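Local coordinates for Lin2634 protein (Listeria innocua, PDB 3MZO) that probably acts as a metal-dependent phosphohydrolase of the HD-domain superfamily, related to the 5'-deoxynucleotidase YfbR, and binds calcium in the crystal, at residues 140-145 and 164-169; 78-83 and 156-161; 103-108 and 116-121; 9-14 and 68-73. All blocks are in the same frame, centred on the assembly; numbering follows the deposited sequence.

Contact 1 (140-145 and 164-169); sequences VDLLYE and SEALAT
The side chain of Leu143 sets out toward helix 158-172 and meets Ala166 and Leu167 with successive parts. Its CB already lies 4.2 Å from Ala166 CB, beside the closest pair of CA atoms in the contact. With chi1 at -169° CG lies opposite the backbone N, beside the carbonyl carbon, and from it CD1 reaches the partner, 4.0 Å from Ala166 CB. The same methyl reaches the next residue, at 3.8 Å from Leu167 CB, and also touches its backbone nitrogen, Leu167 N, at 3.7 Å. Leu143 is thus wedged into the turn Ala166-Leu167; the short alanine side chain is consistent with the close approach of the backbones, CA to CA 5.7 Å for Leu143 and Ala166.

One residue earlier, Leu142 CD2 packs on the other flank, 4.1 Å from Glu165 OE1, the two side chains crossing at about a right angle. Glu165 is bent at chi2 (-78°), which brings its carboxylate to this methyl; the charge of OE1 is met by a salt bridge to Lys139. No hydrogen bond joins the segments.

The axes of 140-145 and 164-169 pass 8.7 Å apart at 147°, a roughly antiparallel crossing of these parts of helices 129-151 and 158-172. Leu143 is further enclosed by Phe182 and Met190 of helix 177-191, Leu167 by Thr205 and Ile208 of helix 201-211, and Val140 packs against helix 31-51.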
loop_
_atom_site.group_PDB
_atom_site.type_symbol
_atom_site.label_atom_id
_atom_site.label_comp_id
_atom_site.label_asym_id
_atom_site.label_seq_id
_atom_site.Cartn_x
_atom_site.Cartn_y
_atom_site.Cartn_z
ATOM N N VAL B 140 27.437 -3.063 -5.341
ATOM C CA VAL B 140 27.038 -4.401 -4.893
ATOM C C VAL B 140 25.555 -4.401 -4.532
ATOM O O VAL B 140 24.863 -5.375 -4.856
ATOM C CB VAL B 140 27.897 -4.954 -3.745
ATOM C CG1 VAL B 140 27.220 -6.156 -3.110
ATOM C CG2 VAL B 140 29.302 -5.304 -4.260
ATOM N N ASP B 141 25.054 -3.360 -3.872
ATOM C CA ASP B 141 23.631 -3.367 -3.485
ATOM C C ASP B 141 22.758 -3.272 -4.746
ATOM O O ASP B 141 21.746 -3.947 -4.855
ATOM C CB ASP B 141 23.252 -2.266 -2.498
ATOM C CG ASP B 141 21.795 -2.393 -2.014
ATOM O OD1 ASP B 141 21.393 -3.483 -1.578
ATOM O OD2 ASP B 141 21.023 -1.415 -2.109
ATOM N N LEU B 142 23.178 -2.440 -5.687
ATOM C CA LEU B 142 22.486 -2.292 -6.962
ATOM C C LEU B 142 22.474 -3.626 -7.714
ATOM O O LEU B 142 21.489 -4.008 -8.342
ATOM C CB LEU B 142 23.193 -1.217 -7.760
ATOM C CG LEU B 142 22.493 -0.523 -8.912
ATOM C CD1 LEU B 142 21.209 0.196 -8.485
ATOM C CD2 LEU B 142 23.490 0.441 -9.547
ATOM N N LEU B 143 23.586 -4.343 -7.646
ATOM C CA LEU B 143 23.698 -5.652 -8.259
ATOM C C LEU B 143 22.731 -6.657 -7.609
ATOM O O LEU B 143 22.068 -7.428 -8.304
ATOM C CB LEU B 143 25.152 -6.157 -8.159
ATOM C CG LEU B 143 25.534 -7.403 -8.957
ATOM C CD1 LEU B 143 25.979 -7.031 -10.378
ATOM C CD2 LEU B 143 26.645 -8.174 -8.245
ATOM N N TYR B 144 22.656 -6.661 -6.281
ATOM C CA TYR B 144 21.667 -7.517 -5.573
ATOM C C TYR B 144 20.200 -7.156 -5.892
ATOM O O TYR B 144 19.343 -8.040 -6.055
ATOM C CB TYR B 144 21.939 -7.536 -4.039
ATOM C CG TYR B 144 22.924 -8.629 -3.679
ATOM C CD1 TYR B 144 24.292 -8.449 -3.867
ATOM C CD2 TYR B 144 22.476 -9.870 -3.207
ATOM C CE1 TYR B 144 25.197 -9.472 -3.582
ATOM C CE2 TYR B 144 23.366 -10.891 -2.910
ATOM C CZ TYR B 144 24.731 -10.670 -3.099
ATOM O OH TYR B 144 25.628 -11.645 -2.805
ATOM N N GLU B 145 19.897 -5.869 -5.935
ATOM C CA GLU B 145 18.515 -5.435 -6.225
ATOM C C GLU B 145 18.137 -5.846 -7.643
ATOM O O GLU B 145 17.068 -6.330 -7.873
ATOM C CB GLU B 145 18.369 -3.925 -6.187
ATOM C CG GLU B 145 18.361 -3.221 -4.870
ATOM C CD GLU B 145 18.304 -1.687 -5.068
ATOM O OE1 GLU B 145 19.082 -1.170 -5.907
ATOM O OE2 GLU B 145 17.513 -0.994 -4.376
ATOM N N SER B 164 24.446 -5.365 -15.447
ATOM C CA SER B 164 25.619 -5.330 -16.309
ATOM C C SER B 164 26.532 -4.153 -15.965
ATOM O O SER B 164 27.756 -4.314 -15.842
ATOM C CB SER B 164 25.172 -5.289 -17.763
ATOM O OG SER B 164 24.425 -6.454 -18.053
ATOM N N GLU B 165 25.929 -2.984 -15.777
ATOM C CA GLU B 165 26.668 -1.779 -15.443
ATOM C C GLU B 165 27.325 -1.910 -14.093
ATOM O O GLU B 165 28.485 -1.525 -13.938
ATOM C CB GLU B 165 25.757 -0.552 -15.453
ATOM C CG GLU B 165 26.460 0.812 -15.171
ATOM C CD GLU B 165 26.784 1.101 -13.664
ATOM O OE1 GLU B 165 26.032 0.673 -12.739
ATOM O OE2 GLU B 165 27.804 1.786 -13.411
ATOM N N ALA B 166 26.577 -2.439 -13.123
ATOM C CA ALA B 166 27.071 -2.592 -11.769
ATOM C C ALA B 166 28.257 -3.564 -11.750
ATOM O O ALA B 166 29.323 -3.214 -11.244
ATOM C CB ALA B 166 25.924 -3.030 -10.809
ATOM N N LEU B 167 28.117 -4.742 -12.351
ATOM C CA LEU B 167 29.235 -5.675 -12.399
ATOM C C LEU B 167 30.457 -5.110 -13.160
ATOM O O LEU B 167 31.590 -5.180 -12.673
ATOM C CB LEU B 167 28.795 -7.024 -12.976
ATOM C CG LEU B 167 29.779 -8.197 -12.799
ATOM C CD1 LEU B 167 30.218 -8.462 -11.297
ATOM C CD2 LEU B 167 29.152 -9.431 -13.416
ATOM N N ALA B 168 30.222 -4.514 -14.322
ATOM C CA ALA B 168 31.286 -3.847 -15.074
ATOM C C ALA B 168 32.068 -2.901 -14.171
ATOM O O ALA B 168 33.288 -2.960 -14.112
ATOM C CB ALA B 168 30.699 -3.081 -16.262
ATOM N N THR B 169 31.364 -2.041 -13.451
ATOM C CA THR B 169 32.011 -1.101 -12.539
ATOM C C THR B 169 32.782 -1.801 -11.406
ATOM O O THR B 169 33.938 -1.474 -11.159
ATOM C CB THR B 169 30.983 -0.127 -11.971
ATOM O OG1 THR B 169 30.314 0.481 -13.070
ATOM C CG2 THR B 169 31.623 0.965 -11.133
#

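Contact 2 (78-83 and 156-161)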
loop_
_atom_site.group_PDB
_atom_site.type_symbol
_atom_site.label_atom_id
_atom_site.label_comp_id
_atom_site.label_asym_id
_atom_site.label_seq_id
_atom_site.Cartn_x
_atom_site.Cartn_y
_atom_site.Cartn_z
ATOM N N ILE B 78 19.673 9.543 -10.450
ATOM C CA ILE B 78 19.393 8.550 -11.505
ATOM C C ILE B 78 20.256 7.280 -11.239
ATOM O O ILE B 78 21.481 7.354 -11.310
ATOM C CB ILE B 78 19.637 9.118 -12.949
ATOM C CG1 ILE B 78 18.986 10.495 -13.141
ATOM C CG2 ILE B 78 19.096 8.148 -14.011
ATOM C CD1 ILE B 78 19.395 11.166 -14.422
ATOM N N LYS B 79 19.602 6.152 -10.909
ATOM C CA LYS B 79 20.260 4.842 -10.560
ATOM C C LYS B 79 20.480 3.894 -11.764
ATOM O O LYS B 79 21.297 2.957 -11.713
ATOM C CB LYS B 79 19.413 4.071 -9.517
ATOM C CG LYS B 79 19.698 4.353 -8.018
ATOM C CD LYS B 79 20.110 5.782 -7.733
ATOM C CE LYS B 79 19.860 6.195 -6.296
ATOM N NZ LYS B 79 21.056 6.840 -5.687
ATOM N N THR B 80 19.718 4.138 -12.827
ATOM C CA THR B 80 19.715 3.323 -14.035
ATOM C C THR B 80 20.821 3.824 -14.993
ATOM O O THR B 80 21.246 4.976 -14.878
ATOM C CB THR B 80 18.315 3.421 -14.675
ATOM O OG1 THR B 80 18.011 4.798 -14.939
ATOM C CG2 THR B 80 17.241 2.851 -13.704
ATOM N N PRO B 81 21.294 2.968 -15.932
ATOM C CA PRO B 81 22.441 3.371 -16.765
ATOM C C PRO B 81 22.099 4.419 -17.845
ATOM O O PRO B 81 20.913 4.664 -18.119
ATOM C CB PRO B 81 22.907 2.047 -17.395
ATOM C CG PRO B 81 21.689 1.198 -17.452
ATOM C CD PRO B 81 20.759 1.654 -16.335
ATOM N N VAL B 82 23.149 5.021 -18.423
ATOM C CA VAL B 82 23.031 6.089 -19.439
ATOM C C VAL B 82 22.022 5.730 -20.555
ATOM O O VAL B 82 22.333 4.980 -21.489
ATOM C CB VAL B 82 24.425 6.470 -20.032
ATOM C CG1 VAL B 82 24.280 7.348 -21.284
ATOM C CG2 VAL B 82 25.283 7.163 -18.961
ATOM N N LYS B 83 20.805 6.262 -20.408
ATOM C CA LYS B 83 19.694 6.031 -21.339
ATOM C C LYS B 83 19.218 7.345 -21.962
ATOM O O LYS B 83 19.210 7.497 -23.190
ATOM C CB LYS B 83 18.519 5.356 -20.612
ATOM C CG LYS B 83 18.381 3.879 -20.893
ATOM C CD LYS B 83 17.021 3.377 -20.475
ATOM C CE LYS B 83 16.711 2.073 -21.171
ATOM N NZ LYS B 83 15.481 1.445 -20.619
ATOM N N GLU B 156 11.110 -6.272 -17.419
ATOM C CA GLU B 156 11.805 -5.088 -17.910
ATOM C C GLU B 156 13.294 -5.301 -18.134
ATOM O O GLU B 156 14.022 -5.634 -17.198
ATOM C CB GLU B 156 11.623 -3.915 -16.930
ATOM C CG GLU B 156 10.207 -3.326 -16.892
ATOM C CD GLU B 156 9.790 -2.643 -18.199
ATOM O OE1 GLU B 156 10.634 -2.435 -19.098
ATOM O OE2 GLU B 156 8.598 -2.306 -18.332
ATOM N N ASN B 157 13.768 -5.040 -19.354
ATOM C CA ASN B 157 15.203 -5.204 -19.644
ATOM C C ASN B 157 16.104 -4.275 -18.822
ATOM O O ASN B 157 17.300 -4.549 -18.681
ATOM C CB ASN B 157 15.522 -5.040 -21.147
ATOM C CG ASN B 157 16.893 -5.660 -21.526
ATOM O OD1 ASN B 157 17.130 -6.860 -21.313
ATOM N ND2 ASN B 157 17.801 -4.833 -22.077
ATOM N N ILE B 158 15.548 -3.187 -18.286
ATOM C CA ILE B 158 16.334 -2.247 -17.511
ATOM C C ILE B 158 17.150 -2.976 -16.422
ATOM O O ILE B 158 18.289 -2.636 -16.176
ATOM C CB ILE B 158 15.458 -1.115 -16.883
ATOM C CG1 ILE B 158 16.324 0.069 -16.468
ATOM C CG2 ILE B 158 14.692 -1.577 -15.650
ATOM C CD1 ILE B 158 16.994 0.760 -17.631
ATOM N N PHE B 159 16.589 -4.011 -15.807
ATOM C CA PHE B 159 17.288 -4.695 -14.707
ATOM C C PHE B 159 18.554 -5.436 -15.161
ATOM O O PHE B 159 19.580 -5.382 -14.466
ATOM C CB PHE B 159 16.312 -5.571 -13.947
ATOM C CG PHE B 159 15.231 -4.769 -13.299
ATOM C CD1 PHE B 159 15.521 -3.937 -12.219
ATOM C CD2 PHE B 159 13.957 -4.761 -13.808
ATOM C CE1 PHE B 159 14.534 -3.154 -11.637
ATOM C CE2 PHE B 159 12.965 -3.966 -13.232
ATOM C CZ PHE B 159 13.268 -3.171 -12.142
ATOM N N VAL B 160 18.509 -6.054 -16.342
ATOM C CA VAL B 160 19.704 -6.677 -16.918
ATOM C C VAL B 160 20.760 -5.622 -17.202
ATOM O O VAL B 160 21.970 -5.845 -16.989
ATOM C CB VAL B 160 19.366 -7.417 -18.233
ATOM C CG1 VAL B 160 20.644 -7.637 -19.088
ATOM C CG2 VAL B 160 18.663 -8.738 -17.912
ATOM N N GLU B 161 20.311 -4.459 -17.660
ATOM C CA GLU B 161 21.219 -3.354 -17.948
ATOM C C GLU B 161 21.867 -2.800 -16.689
ATOM O O GLU B 161 23.061 -2.473 -16.693
ATOM C CB GLU B 161 20.492 -2.226 -18.697
ATOM C CG GLU B 161 20.050 -2.601 -20.117
ATOM C CD GLU B 161 18.950 -1.662 -20.666
ATOM O OE1 GLU B 161 18.800 -0.517 -20.160
ATOM O OE2 GLU B 161 18.221 -2.084 -21.601
#
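Ile158 and Glu161 of helix 158-172 receive three side chains of the loop 78-83. Thr80 lies square to Ile158, while Pro81 and Lys83 both run obliquely to Ile158 and square to Glu161. In the first of these pairs Thr80 CG2 is set 4.0 Å from Ile158 CG1. Pro81 approaches the same isoleucine with its CD, 4.1 Å from Ile158 CD1. The neighbouring ring atom, Pro81 CG, lies 3.8 Å from Glu161 CB, so the proline touches both residues of the helix.

Lys83 comes from further along the loop. Its chain is extended beyond CG and passes obliquely by the isoleucine tip, Lys83 NZ coming to 3.4 Å from Ile158 CD1. It also meets the carboxylate of Glu161, and the ion pair there is long: Lys83 NZ to Glu161 OE1 is 3.9 Å, whereas Lys83 CE approaches that oxygen to 3.5 Å. The attraction is probably modest.

The second carboxylate oxygen is engaged within 156-161. Asn157 ND2 donates to Glu161 OE2 at 2.8 Å, with a bent N-H...O angle of 137°; the amide meets the anti side of the oxygen, 21° out of the carboxylate plane. This probably restrains the rotation of the carboxylate, whose OE1 lies on the lysine side.

The arrangement is a loop-on-helix packing within the all-helical HD-domain fold: the segment leading from the HD motif to helix 87-108 is laid against the N-terminal part of helix 158-172.

Contact 3 (103-108 and 116-121); sequences NFISRE and IYRHLL
Tyr117 and Ile105 open the contact, chiefly through the tyrosine backbone: Ile105 CD1 lies 3.6 Å from Tyr117 O. The ring of Tyr117 leads away from the partner helix and meets Tyr7 edge-to-face.

Arg118 comes next and curls back over the partner helix. Its chain is bent at chi3 (-144°), which lays the guanidinium across the isoleucine branch: Ile105 CG2 sits 3.7 Å above the guanidinium plane, offset toward its rim. At the edge of the same group Arg118 NH2 donates to Ser106 OG at 3.2 Å, with an N-H...O angle of 154°. Ser106 OG and Arg118 NH1 are both hydrogen-bonded to the Lys102 carbonyl, so the guanidinium is tied to helix 87-108 at two points, NH2 to Ser106 OG and NH1 to Lys102 O.

Leu121 completes the apolar side. It and Ile105 slide past each other in opposite directions, with Leu121 CD1 4.0 Å from Ile105 CD1.

Ile105 is therefore the central residue, touching Tyr117, Arg118 and Leu121. With axes 10.1 Å apart, nearly antiparallel, and only a short connection between the two helices, the arrangement is an alpha-alpha hairpin.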
loop_
_atom_site.group_PDB
_atom_site.type_symbol
_atom_site.label_atom_id
_atom_site.label_comp_id
_atom_site.label_asym_id
_atom_site.label_seq_id
_atom_site.Cartn_x
_atom_site.Cartn_y
_atom_site.Cartn_z
ATOM N N ASN B 103 22.938 24.359 1.164
ATOM C CA ASN B 103 21.848 25.224 1.617
ATOM C C ASN B 103 20.992 24.507 2.671
ATOM O O ASN B 103 20.476 25.132 3.603
ATOM C CB ASN B 103 20.987 25.679 0.424
ATOM C CG ASN B 103 21.818 26.355 -0.695
ATOM O OD1 ASN B 103 22.982 26.711 -0.491
ATOM N ND2 ASN B 103 21.220 26.507 -1.882
ATOM N N PHE B 104 20.818 23.194 2.529
ATOM C CA PHE B 104 20.096 22.437 3.553
ATOM C C PHE B 104 20.805 22.606 4.911
ATOM O O PHE B 104 20.183 22.984 5.902
ATOM C CB PHE B 104 19.979 20.949 3.184
ATOM C CG PHE B 104 19.404 20.102 4.286
ATOM C CD1 PHE B 104 20.224 19.588 5.287
ATOM C CD2 PHE B 104 18.046 19.837 4.337
ATOM C CE1 PHE B 104 19.707 18.829 6.328
ATOM C CE2 PHE B 104 17.513 19.060 5.384
ATOM C CZ PHE B 104 18.351 18.560 6.378
ATOM N N ILE B 105 22.114 22.356 4.930
ATOM C CA ILE B 105 22.920 22.434 6.162
ATOM C C ILE B 105 22.860 23.828 6.781
ATOM O O ILE B 105 22.699 23.962 7.998
ATOM C CB ILE B 105 24.389 21.978 5.901
ATOM C CG1 ILE B 105 24.392 20.483 5.505
ATOM C CG2 ILE B 105 25.276 22.208 7.142
ATOM C CD1 ILE B 105 25.630 19.996 4.814
ATOM N N SER B 106 22.951 24.861 5.936
ATOM C CA SER B 106 22.940 26.238 6.399
ATOM C C SER B 106 21.615 26.609 7.048
ATOM O O SER B 106 21.591 27.383 8.006
ATOM C CB SER B 106 23.246 27.204 5.236
ATOM O OG SER B 106 24.522 26.934 4.679
ATOM N N ARG B 107 20.521 26.059 6.521
ATOM C CA ARG B 107 19.172 26.358 7.027
ATOM C C ARG B 107 18.752 25.535 8.226
ATOM O O ARG B 107 18.140 26.064 9.153
ATOM C CB ARG B 107 18.119 26.130 5.940
ATOM C CG ARG B 107 17.742 27.356 5.162
ATOM C CD ARG B 107 16.725 27.011 4.091
ATOM N NE ARG B 107 16.346 28.183 3.304
ATOM N N GLU B 108 19.049 24.242 8.201
ATOM C CA GLU B 108 18.421 23.311 9.142
ATOM C C GLU B 108 19.282 22.900 10.333
ATOM O O GLU B 108 18.733 22.599 11.405
ATOM C CB GLU B 108 17.971 22.039 8.409
ATOM C CG GLU B 108 17.039 22.273 7.219
ATOM C CD GLU B 108 15.722 22.916 7.617
ATOM O OE1 GLU B 108 15.207 22.575 8.712
ATOM O OE2 GLU B 108 15.212 23.758 6.839
ATOM N N ILE B 116 30.572 19.688 10.842
ATOM C CA ILE B 116 30.582 18.240 10.886
ATOM C C ILE B 116 29.603 17.652 9.847
ATOM O O ILE B 116 29.976 16.739 9.098
ATOM C CB ILE B 116 30.362 17.727 12.327
ATOM C CG1 ILE B 116 30.987 16.341 12.497
ATOM C CG2 ILE B 116 28.901 17.723 12.681
ATOM C CD1 ILE B 116 30.606 15.658 13.793
ATOM N N TYR B 117 28.397 18.222 9.741
ATOM C CA TYR B 117 27.428 17.816 8.715
ATOM C C TYR B 117 27.854 18.129 7.266
ATOM O O TYR B 117 27.557 17.342 6.358
ATOM C CB TYR B 117 25.986 18.253 9.092
ATOM C CG TYR B 117 25.493 17.265 10.130
ATOM C CD1 TYR B 117 25.727 17.479 11.493
ATOM C CD2 TYR B 117 24.918 16.030 9.743
ATOM C CE1 TYR B 117 25.362 16.524 12.443
ATOM C CE2 TYR B 117 24.531 15.058 10.700
ATOM C CZ TYR B 117 24.776 15.306 12.045
ATOM O OH TYR B 117 24.447 14.377 13.008
ATOM N N ARG B 118 28.579 19.227 7.040
ATOM C CA ARG B 118 29.213 19.459 5.724
ATOM C C ARG B 118 30.201 18.330 5.380
ATOM O O ARG B 118 30.243 17.825 4.254
ATOM C CB ARG B 118 29.931 20.818 5.659
ATOM C CG ARG B 118 28.965 21.976 5.491
ATOM C CD ARG B 118 29.625 23.329 5.207
ATOM N NE ARG B 118 28.853 24.367 5.895
ATOM C CZ ARG B 118 27.613 24.772 5.568
ATOM N NH1 ARG B 118 26.962 24.275 4.507
ATOM N NH2 ARG B 118 27.016 25.711 6.300
ATOM N N HIS B 119 30.978 17.921 6.358
ATOM C CA HIS B 119 31.870 16.794 6.162
ATOM C C HIS B 119 31.114 15.463 5.943
ATOM O O HIS B 119 31.452 14.672 5.056
ATOM C CB HIS B 119 32.802 16.660 7.359
ATOM C CG HIS B 119 33.609 15.408 7.330
ATOM N ND1 HIS B 119 34.696 15.248 6.493
ATOM C CD2 HIS B 119 33.474 14.238 8.007
ATOM C CE1 HIS B 119 35.201 14.035 6.664
ATOM N NE2 HIS B 119 34.487 13.408 7.586
ATOM N N LEU B 120 30.104 15.209 6.772
ATOM C CA LEU B 120 29.350 13.974 6.693
ATOM C C LEU B 120 28.597 13.819 5.381
ATOM O O LEU B 120 28.443 12.706 4.903
ATOM C CB LEU B 120 28.367 13.864 7.877
ATOM C CG LEU B 120 28.957 13.651 9.279
ATOM C CD1 LEU B 120 27.841 13.548 10.347
ATOM C CD2 LEU B 120 29.826 12.404 9.308
ATOM N N LEU B 121 28.144 14.928 4.798
ATOM C CA LEU B 121 27.247 14.894 3.638
ATOM C C LEU B 121 27.899 15.327 2.325
ATOM O O LEU B 121 27.217 15.452 1.315
ATOM C CB LEU B 121 26.018 15.769 3.911
ATOM C CG LEU B 121 25.171 15.340 5.118
ATOM C CD1 LEU B 121 24.061 16.363 5.349
ATOM C CD2 LEU B 121 24.598 13.953 4.869
#

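Contact 4 (9-14 and 68-73); sequences QSLSDL and HDYSEL. With CA (calcium ion), chain M; CA (calcium ion), chain K.
Tyr70 reaches Ser10 because its CG stands opposite its backbone N (chi1 180°), sending the ring out toward helix 4-13, while Ser10 tucks OG between its own backbone N and carbonyl carbon (chi1 81°). The two hydroxyls meet at the ring edge, in the ring plane: Tyr70 OH donates to Ser10 OG at 2.9 Å. Ser10 OG is also hydrogen-bonded to Tyr7 O, which anchors the acceptor to its own helix. Leu14 then crosses the tyrosine at about a right angle, with Leu14 CD1 3.6 Å from Tyr70 CD1. It stands equally square to Leu73, the gap from Leu14 CG to Leu73 CG being 4.0 Å.

The tyrosine directly follows His68 and Asp69, the HD pair of the H...HD...D motif that names this family. Asp69 bridges two calcium ions, OD2 binding one at 2.4 Å and OD1 the other at 2.5 Å. His68 serves both as well: its NE2 lies 2.9 Å from the first ion, which His34 and Asp138 also bind, and His68 O coordinates the second. Three waters also bind the second calcium; Glu72 OE2, salt-bridged to Lys79, accepts a hydrogen bond from one of them, and Ser71 OG is bonded to another. Further along, Leu73 CD2 packs 3.6 Å from Asp13 CB, and Tyr36 of the second subunit packs on Leu11, Leu14 and Tyr70.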
loop_
_atom_site.group_PDB
_atom_site.type_symbol
_atom_site.label_atom_id
_atom_site.label_comp_id
_atom_site.label_asym_id
_atom_site.label_seq_id
_atom_site.Cartn_x
_atom_site.Cartn_y
_atom_site.Cartn_z
ATOM N N GLN B 9 13.739 13.858 12.628
ATOM C CA GLN B 9 12.459 13.532 11.966
ATOM C C GLN B 9 12.707 13.204 10.536
ATOM O O GLN B 9 12.096 12.279 10.023
ATOM C CB GLN B 9 11.462 14.678 11.991
ATOM C CG GLN B 9 10.887 14.939 13.331
ATOM C CD GLN B 9 9.982 16.128 13.288
ATOM O OE1 GLN B 9 10.358 17.200 12.788
ATOM N NE2 GLN B 9 8.785 15.956 13.799
ATOM N N SER B 10 13.633 13.939 9.913
ATOM C CA SER B 10 13.947 13.738 8.507
ATOM C C SER B 10 14.414 12.315 8.207
ATOM O O SER B 10 14.256 11.830 7.087
ATOM C CB SER B 10 15.025 14.711 8.033
ATOM O OG SER B 10 16.327 14.267 8.396
ATOM N N LEU B 11 15.052 11.661 9.181
ATOM C CA LEU B 11 15.589 10.314 8.941
ATOM C C LEU B 11 14.452 9.348 8.586
ATOM O O LEU B 11 14.633 8.454 7.748
ATOM C CB LEU B 11 16.362 9.788 10.163
ATOM C CG LEU B 11 17.559 10.565 10.625
ATOM C CD1 LEU B 11 18.052 10.093 12.064
ATOM C CD2 LEU B 11 18.608 10.443 9.579
ATOM N N SER B 12 13.287 9.536 9.200
ATOM C CA SER B 12 12.080 8.776 8.847
ATOM C C SER B 12 11.538 9.057 7.454
ATOM O O SER B 12 10.948 8.175 6.842
ATOM C CB SER B 12 10.953 9.006 9.852
ATOM O OG SER B 12 11.223 8.280 11.042
ATOM N N ASP B 13 11.713 10.275 6.970
ATOM C CA ASP B 13 11.306 10.609 5.622
ATOM C C ASP B 13 12.041 9.794 4.555
ATOM O O ASP B 13 11.473 9.541 3.486
ATOM C CB ASP B 13 11.468 12.109 5.350
ATOM C CG ASP B 13 10.640 12.978 6.334
ATOM O OD1 ASP B 13 9.724 12.449 7.026
ATOM O OD2 ASP B 13 10.907 14.167 6.403
ATOM N N LEU B 14 13.286 9.389 4.832
ATOM C CA LEU B 14 14.020 8.532 3.907
ATOM C C LEU B 14 13.447 7.129 3.743
ATOM O O LEU B 14 13.878 6.382 2.853
ATOM C CB LEU B 14 15.513 8.446 4.294
ATOM C CG LEU B 14 16.254 9.718 3.883
ATOM C CD1 LEU B 14 17.564 9.840 4.632
ATOM C CD2 LEU B 14 16.450 9.696 2.382
ATOM N N HIS B 68 25.687 8.482 2.465
ATOM C CA HIS B 68 25.919 8.776 1.048
ATOM C C HIS B 68 24.653 9.132 0.281
ATOM O O HIS B 68 24.764 9.850 -0.674
ATOM C CB HIS B 68 26.658 7.649 0.317
ATOM C CG HIS B 68 25.810 6.469 -0.054
ATOM N ND1 HIS B 68 25.405 5.528 0.857
ATOM C CD2 HIS B 68 25.382 6.028 -1.257
ATOM C CE1 HIS B 68 24.700 4.592 0.246
ATOM N NE2 HIS B 68 24.668 4.873 -1.040
ATOM N N ASP B 69 23.483 8.661 0.706
ATOM C CA ASP B 69 22.234 8.990 0.007
ATOM C C ASP B 69 21.234 9.845 0.799
ATOM O O ASP B 69 20.084 10.012 0.394
ATOM C CB ASP B 69 21.571 7.698 -0.500
ATOM C CG ASP B 69 22.145 7.221 -1.829
ATOM O OD1 ASP B 69 22.833 7.981 -2.476
ATOM O OD2 ASP B 69 21.858 6.101 -2.277
ATOM N N TYR B 70 21.684 10.437 1.898
ATOM C CA TYR B 70 20.868 11.327 2.689
ATOM C C TYR B 70 20.279 12.458 1.815
ATOM O O TYR B 70 19.129 12.848 1.994
ATOM C CB TYR B 70 21.683 11.888 3.876
ATOM C CG TYR B 70 20.875 12.828 4.723
ATOM C CD1 TYR B 70 19.959 12.348 5.638
ATOM C CD2 TYR B 70 20.990 14.205 4.567
ATOM C CE1 TYR B 70 19.176 13.198 6.385
ATOM C CE2 TYR B 70 20.208 15.073 5.316
ATOM C CZ TYR B 70 19.310 14.565 6.230
ATOM O OH TYR B 70 18.514 15.419 6.950
ATOM N N SER B 71 21.042 12.935 0.836
ATOM C CA SER B 71 20.585 14.028 -0.048
ATOM C C SER B 71 19.383 13.689 -0.909
ATOM O O SER B 71 18.731 14.607 -1.482
ATOM C CB SER B 71 21.733 14.525 -0.943
ATOM O OG SER B 71 22.332 13.476 -1.684
ATOM N N GLU B 72 19.068 12.397 -1.026
ATOM C CA GLU B 72 17.866 11.997 -1.760
ATOM C C GLU B 72 16.580 12.523 -1.090
ATOM O O GLU B 72 15.494 12.505 -1.693
ATOM C CB GLU B 72 17.867 10.496 -2.090
ATOM C CG GLU B 72 18.757 10.215 -3.329
ATOM C CD GLU B 72 19.016 8.737 -3.621
ATOM O OE1 GLU B 72 18.072 7.926 -3.550
ATOM O OE2 GLU B 72 20.172 8.389 -3.967
ATOM N N LEU B 73 16.721 13.060 0.125
ATOM C CA LEU B 73 15.613 13.720 0.805
ATOM C C LEU B 73 15.062 14.883 -0.003
ATOM O O LEU B 73 13.865 15.169 0.081
ATOM C CB LEU B 73 16.053 14.298 2.140
ATOM C CG LEU B 73 15.628 13.658 3.431
ATOM C CD1 LEU B 73 16.277 14.496 4.527
ATOM C CD2 LEU B 73 14.141 13.648 3.592
HETATM CA CA CA M . 24.274 9.887 -3.182
HETATM CA CA CA K . 23.479 4.912 -3.645
HETATM O O HOH W 1 24.496 7.197 -4.473
HETATM O O HOH W 2 24.436 11.958 -2.487
HETATM O O HOH W 3 22.114 10.132 -4.422
HETATM O O HOH W 4 26.774 9.220 -3.307
#

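Along the chain contact 4 closes first; contact 3 is nested inside the loop closed by contact 2, and contact 1 alternates with contact 2. Contacts 1 and 2 share helix 158-172, lie 11 Å apart between centres and touch through Leu142 CD2 and Lys79 O. Contacts 3 and 4, centres 13 Å apart, meet where Phe104 and Leu121 pack on Tyr70. Contacts 1 and 3 have centres about 30 Å apart. The two pairs are joined through contact 4, whose Glu72 and Asp69 form salt bridges with Lys79 of contact 2. Side chains of Leu121 and Leu142 lie about 9 and 7 Å from a calcium ion, so both pairs border this all-helical domain's metal site.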